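Local coordinates for OBCA, Oxalate Biosynthetic Component A (PDB 4NNB), which is a bacterial biosynthetic enzyme whose TIM-barrel domain carries a magnesium ion and a bound oxaloacetate ion, at residues M264-E269 / A305-S310; D256-I261 / L274-S279. One frame throughout, in Å; residues are numbered along the deposited sequence.

Contact 1 (M264-E269 / A305-S310). With OAA (oxaloacetate ion), chain C.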
loop_
_atom_site.group_PDB
_atom_site.type_symbol
_atom_site.label_atom_id
_atom_site.label_comp_id
_atom_site.label_asym_id
_atom_site.label_seq_id
_atom_site.Cartn_x
_atom_site.Cartn_y
_atom_site.Cartn_z
ATOM N N MET A 264 20.058 10.093 4.512
ATOM C CA MET A 264 20.454 8.685 4.595
ATOM C C MET A 264 20.321 8.021 3.228
ATOM O O MET A 264 21.211 7.284 2.793
ATOM C CB MET A 264 19.684 7.931 5.688
ATOM C CG MET A 264 20.099 8.349 7.102
ATOM S SD MET A 264 19.351 7.374 8.423
ATOM C CE MET A 264 17.687 7.265 7.841
ATOM N N VAL A 265 19.235 8.326 2.527
ATOM C CA VAL A 265 19.058 7.830 1.162
ATOM C C VAL A 265 20.137 8.372 0.238
ATOM O O VAL A 265 20.786 7.617 -0.495
ATOM C CB VAL A 265 17.654 8.196 0.598
ATOM C CG1 VAL A 265 17.586 7.940 -0.897
ATOM C CG2 VAL A 265 16.595 7.392 1.305
ATOM N N LYS A 266 20.329 9.687 0.280
ATOM C CA LYS A 266 21.259 10.350 -0.627
ATOM C C LYS A 266 22.719 9.945 -0.416
ATOM O O LYS A 266 23.519 9.980 -1.350
ATOM C CB LYS A 266 21.110 11.868 -0.517
ATOM C CG LYS A 266 19.796 12.402 -1.091
ATOM C CD LYS A 266 19.822 12.408 -2.601
ATOM C CE LYS A 266 18.544 13.012 -3.156
ATOM N NZ LYS A 266 18.845 13.601 -4.465
ATOM N N LYS A 267 23.072 9.549 0.798
ATOM C CA LYS A 267 24.441 9.090 1.030
ATOM C C LYS A 267 24.724 7.807 0.243
ATOM O O LYS A 267 25.829 7.600 -0.253
ATOM C CB LYS A 267 24.707 8.875 2.521
ATOM C CG LYS A 267 26.131 8.395 2.809
ATOM C CD LYS A 267 26.530 8.619 4.257
ATOM C CE LYS A 267 27.992 8.229 4.487
ATOM N NZ LYS A 267 28.507 8.745 5.788
ATOM N N ARG A 268 23.710 6.960 0.103
ATOM C CA ARG A 268 23.906 5.680 -0.560
ATOM C C ARG A 268 23.570 5.746 -2.044
ATOM O O ARG A 268 24.265 5.154 -2.874
ATOM C CB ARG A 268 23.109 4.586 0.160
ATOM C CG ARG A 268 23.504 4.459 1.630
ATOM C CD ARG A 268 22.670 3.423 2.374
ATOM N NE ARG A 268 22.684 2.109 1.722
ATOM C CZ ARG A 268 21.856 1.103 2.016
ATOM N NH1 ARG A 268 20.932 1.238 2.955
ATOM N NH2 ARG A 268 21.950 -0.048 1.365
ATOM N N GLU A 269 22.515 6.479 -2.381
ATOM C CA GLU A 269 22.145 6.672 -3.774
ATOM C C GLU A 269 21.864 8.147 -4.016
ATOM O O GLU A 269 20.722 8.595 -3.866
ATOM C CB GLU A 269 20.899 5.851 -4.117
ATOM C CG GLU A 269 21.122 4.345 -4.186
ATOM C CD GLU A 269 21.803 3.902 -5.473
ATOM O OE1 GLU A 269 21.900 4.713 -6.422
ATOM O OE2 GLU A 269 22.220 2.729 -5.542
ATOM N N ALA A 305 16.371 20.891 -2.333
ATOM C CA ALA A 305 15.030 20.567 -1.860
ATOM C C ALA A 305 14.614 19.217 -2.465
ATOM O O ALA A 305 15.273 18.731 -3.388
ATOM C CB ALA A 305 14.058 21.672 -2.266
ATOM N N PRO A 306 13.536 18.592 -1.948
ATOM C CA PRO A 306 13.111 17.335 -2.587
ATOM C C PRO A 306 12.784 17.542 -4.068
ATOM O O PRO A 306 12.290 18.614 -4.446
ATOM C CB PRO A 306 11.845 16.948 -1.801
ATOM C CG PRO A 306 12.064 17.541 -0.443
ATOM C CD PRO A 306 12.774 18.870 -0.717
ATOM N N GLU A 307 13.076 16.538 -4.893
ATOM C CA GLU A 307 12.916 16.658 -6.340
ATOM C C GLU A 307 11.449 16.814 -6.739
ATOM O O GLU A 307 11.115 17.565 -7.655
ATOM C CB GLU A 307 13.487 15.422 -7.054
ATOM C CG GLU A 307 15.027 15.319 -7.075
ATOM C CD GLU A 307 15.629 14.827 -5.760
ATOM O OE1 GLU A 307 14.889 14.337 -4.872
ATOM O OE2 GLU A 307 16.865 14.920 -5.613
ATOM N N VAL A 308 10.588 16.069 -6.060
ATOM C CA VAL A 308 9.182 15.974 -6.422
ATOM C C VAL A 308 8.384 15.954 -5.130
ATOM O O VAL A 308 8.891 15.523 -4.092
ATOM C CB VAL A 308 8.914 14.693 -7.255
ATOM C CG1 VAL A 308 7.416 14.500 -7.563
ATOM C CG2 VAL A 308 9.720 14.722 -8.560
ATOM N N ALA A 309 7.153 16.451 -5.174
ATOM C CA ALA A 309 6.244 16.244 -4.053
ATOM C C ALA A 309 4.818 16.216 -4.563
ATOM O O ALA A 309 4.485 16.855 -5.563
ATOM C CB ALA A 309 6.413 17.313 -2.992
ATOM N N SER A 310 3.958 15.491 -3.865
ATOM C CA SER A 310 2.606 15.323 -4.365
ATOM C C SER A 310 1.756 16.596 -4.180
ATOM O O SER A 310 1.968 17.382 -3.252
ATOM C CB SER A 310 1.949 14.099 -3.725
ATOM O OG SER A 310 1.695 14.315 -2.353
HETATM O O1 OAA C . -0.345 12.880 -2.078
HETATM O O2 OAA C . 0.645 10.946 -1.425
HETATM O O4 OAA C . -3.656 8.222 -0.189
HETATM O O5 OAA C . -3.917 10.456 0.294
HETATM O O3 OAA C . -0.918 8.894 -0.589
HETATM C C1 OAA C . -0.432 11.633 -1.690
HETATM C C2 OAA C . -1.807 11.015 -1.561
HETATM C C3 OAA C . -1.891 9.740 -0.752
HETATM C C4 OAA C . -3.220 9.457 -0.173
#

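Contact 2 (D256-I261 / L274-S279). With OAA (oxaloacetate ion), chain C.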
loop_
_atom_site.group_PDB
_atom_site.type_symbol
_atom_site.label_atom_id
_atom_site.label_comp_id
_atom_site.label_asym_id
_atom_site.label_seq_id
_atom_site.Cartn_x
_atom_site.Cartn_y
_atom_site.Cartn_z
ATOM N N ASP A 256 11.042 15.225 11.606
ATOM C CA ASP A 256 12.298 14.636 12.063
ATOM C C ASP A 256 12.618 13.375 11.257
ATOM O O ASP A 256 13.784 13.096 10.985
ATOM C CB ASP A 256 12.254 14.308 13.558
ATOM C CG ASP A 256 12.266 15.547 14.433
ATOM O OD1 ASP A 256 12.699 16.619 13.969
ATOM O OD2 ASP A 256 11.836 15.440 15.593
ATOM N N ASP A 257 11.593 12.621 10.866
ATOM C CA ASP A 257 11.823 11.430 10.035
ATOM C C ASP A 257 12.461 11.801 8.698
ATOM O O ASP A 257 13.462 11.205 8.285
ATOM C CB ASP A 257 10.527 10.633 9.823
ATOM C CG ASP A 257 10.114 9.850 11.056
ATOM O OD1 ASP A 257 10.866 9.899 12.037
ATOM O OD2 ASP A 257 9.048 9.187 11.049
ATOM N N TYR A 258 11.904 12.804 8.023
ATOM C CA TYR A 258 12.478 13.236 6.752
ATOM C C TYR A 258 13.880 13.826 6.901
ATOM O O TYR A 258 14.708 13.677 6.017
ATOM C CB TYR A 258 11.534 14.203 6.016
ATOM C CG TYR A 258 10.392 13.475 5.341
ATOM C CD1 TYR A 258 10.646 12.532 4.354
ATOM C CD2 TYR A 258 9.074 13.720 5.688
ATOM C CE1 TYR A 258 9.622 11.854 3.725
ATOM C CE2 TYR A 258 8.032 13.050 5.057
ATOM C CZ TYR A 258 8.315 12.121 4.079
ATOM O OH TYR A 258 7.296 11.437 3.452
ATOM N N ASP A 259 14.149 14.488 8.021
ATOM C CA ASP A 259 15.493 15.020 8.281
ATOM C C ASP A 259 16.520 13.893 8.301
ATOM O O ASP A 259 17.692 14.092 7.963
ATOM C CB ASP A 259 15.527 15.755 9.623
ATOM C CG ASP A 259 14.925 17.146 9.543
ATOM O OD1 ASP A 259 14.620 17.607 8.417
ATOM O OD2 ASP A 259 14.787 17.776 10.610
ATOM N N ALA A 260 16.059 12.710 8.683
ATOM C CA ALA A 260 16.897 11.514 8.696
ATOM C C ALA A 260 16.890 10.829 7.327
ATOM O O ALA A 260 17.950 10.532 6.763
ATOM C CB ALA A 260 16.431 10.555 9.784
ATOM N N ILE A 261 15.696 10.605 6.777
ATOM C CA ILE A 261 15.562 9.854 5.524
ATOM C C ILE A 261 16.272 10.490 4.333
ATOM O O ILE A 261 17.004 9.806 3.612
ATOM C CB ILE A 261 14.075 9.577 5.168
ATOM C CG1 ILE A 261 13.452 8.662 6.220
ATOM C CG2 ILE A 261 13.951 8.963 3.784
ATOM C CD1 ILE A 261 11.925 8.750 6.322
ATOM N N LEU A 274 13.391 11.666 -4.913
ATOM C CA LEU A 274 12.415 11.518 -3.848
ATOM C C LEU A 274 11.152 12.329 -4.138
ATOM O O LEU A 274 11.213 13.517 -4.491
ATOM C CB LEU A 274 13.029 11.901 -2.500
ATOM C CG LEU A 274 14.185 11.019 -1.999
ATOM C CD1 LEU A 274 14.460 11.311 -0.525
ATOM C CD2 LEU A 274 13.925 9.517 -2.219
ATOM N N ASN A 275 10.018 11.655 -4.021
ATOM C CA ASN A 275 8.692 12.233 -4.236
ATOM C C ASN A 275 7.961 12.226 -2.879
ATOM O O ASN A 275 7.415 11.201 -2.441
ATOM C CB ASN A 275 7.969 11.391 -5.311
ATOM C CG ASN A 275 6.516 11.805 -5.541
ATOM O OD1 ASN A 275 5.951 12.614 -4.801
ATOM N ND2 ASN A 275 5.904 11.231 -6.574
ATOM N N LEU A 276 7.964 13.367 -2.193
ATOM C CA LEU A 276 7.407 13.407 -0.845
ATOM C C LEU A 276 5.891 13.626 -0.844
ATOM O O LEU A 276 5.381 14.558 -1.466
ATOM C CB LEU A 276 8.115 14.461 0.015
ATOM C CG LEU A 276 9.356 14.020 0.805
ATOM C CD1 LEU A 276 10.285 13.131 -0.003
ATOM C CD2 LEU A 276 10.108 15.194 1.414
ATOM N N SER A 277 5.171 12.759 -0.142
ATOM C CA SER A 277 3.734 12.965 0.041
ATOM C C SER A 277 3.429 14.207 0.881
ATOM O O SER A 277 4.000 14.403 1.955
ATOM C CB SER A 277 3.088 11.755 0.704
ATOM O OG SER A 277 1.718 12.010 0.940
ATOM N N THR A 278 2.500 15.019 0.402
ATOM C CA THR A 278 2.017 16.162 1.174
ATOM C C THR A 278 0.621 15.880 1.703
ATOM O O THR A 278 -0.063 16.769 2.214
ATOM C CB THR A 278 1.982 17.415 0.312
ATOM O OG1 THR A 278 1.107 17.198 -0.797
ATOM C CG2 THR A 278 3.401 17.732 -0.201
ATOM N N SER A 279 0.202 14.631 1.575
ATOM C CA SER A 279 -1.152 14.236 1.955
ATOM C C SER A 279 -1.408 14.307 3.472
ATOM O O SER A 279 -0.512 14.022 4.276
ATOM C CB SER A 279 -1.411 12.822 1.436
ATOM O OG SER A 279 -2.593 12.297 1.984
HETATM O O1 OAA C . -0.345 12.880 -2.078
HETATM O O2 OAA C . 0.645 10.946 -1.425
HETATM O O4 OAA C . -3.656 8.222 -0.189
HETATM O O5 OAA C . -3.917 10.456 0.294
HETATM O O3 OAA C . -0.918 8.894 -0.589
HETATM C C1 OAA C . -0.432 11.633 -1.690
HETATM C C2 OAA C . -1.807 11.015 -1.561
HETATM C C3 OAA C . -1.891 9.740 -0.752
HETATM C C4 OAA C . -3.220 9.457 -0.173
HETATM O O HOH W 1 4.917 12.564 4.005
#

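Contact 1 (M264-E269 / A305-S310)
Lys266 reaches from the last turn of helix 255-268 to Glu307, and one salt bridge carries the whole contact between the two segments. From its CA, Lys266 sends CB toward 305-310. CG stands beside the backbone N and anti to the carbonyl carbon (chi1 -70°), and the chain then bends at chi2 (-75°) before running out extended through CD and CE. This methylene part meets nothing of Glu307 until Lys266 CE, 3.5 Å from Glu307 OE2; on its way the side chain brushes Val302. At the tip, Lys266 NZ donates to Glu307 OE2 over 2.6 Å. Lysine and glutamate approach head-on. The ammonium group meets OE2 on its syn side, 21° out of the carboxylate plane, and leaves the other oxygen well behind, with Lys266 NZ 4.0 Å from Glu307 OE1.

Each end has further partners. NZ also donates to Ala272 O, and weakly to Pro270 O, so it is also held by the link from its own helix to strand 273-276. The buried carboxylate is shared out: OE2 takes a second salt bridge from Arg520, while OE1 accepts from Leu274 N. Two cations on one oxygen would be expected to keep Glu307 ionised, and these bonds fix the rotation of the carboxylate.

Three residues on, Ser310 OG gives a short 2.5 Å hydrogen bond to O1 of the oxaloacetate ion. Segment 305-310 thus has the salt bridge at the entry to its strand and the ligand at the other end, as in TIM barrels, where pockets lie at the C-terminal ends of the strands. Around it, strand 308-311 runs between its parallel neighbours 273-276 and 344-349, while helix 205-217 packs against Met264 and Arg268 of helix 255-268.

Contact 2 (D256-I261 / L274-S279)
The ring of Tyr258 presents a face to Leu276, and the two side chains run alongside one another, head to tail, one leaving helix 255-268 and the other strand 273-276. Leu276 CG stands over the ring as a CH-pi contact, 4.1 Å from the centroid of Tyr258 and 29° off the ring normal. That offset brings it nearest to one ring atom, with Tyr258 CE1 to Leu276 CG at 3.6 Å, while Leu276 CD2 rides over the same face toward the rim at CD1. Leu225 and Thr227 of strand 222-229 also touch the tyrosine, and the ring of His295 meets it with the planes at about 45°.

This is the helix-on-strand packing of a TIM barrel: helix 255-268 lies in the connection between parallel strands 222-229 and 273-276, with Tyr258 filling the layer between helix and barrel. At the phenol end a water lies in the ring plane, 2.7 Å from Tyr258 OH, and donates to Ser277 O over 2.9 Å. His295 NE2 is a second partner of that carbonyl, so the backbone is held where the strand gives way to the loop.

Beyond it the serines turn to the ligand. With chi1 at 177°, Ser277 OG swings to the far side from its own N and accepts from Ser279 N (3.1 Å), closing an ST turn. The same OG donates to O2 of the oxaloacetate ion at 2.8 Å, and Ser279 OG donates to O5, on the carboxylate at the other end of the ion, also at 2.8 Å.

Overall arrangement
The centres of contacts 1 and 2 lie about 8 Å apart, and their segments interleave along the chain: 256-261, 264-269, 274-279, then 305-310. Helix 255-268 supplies the first segment of each, with contact 2 using an earlier part and contact 1 its C-terminal end. Their second segments include neighbouring parallel strands of the barrel sheet, 273-276 and 308-311. These are joined directly, Ser310 N probably bonding to Leu276 O and Thr278 OG1 to Ser310 O. One helix thus packs against or pairs with residues of two adjacent strand regions, and the C-terminal end of one and the loop after the other bring Ser310, Ser277 and Ser279 to one oxaloacetate ion.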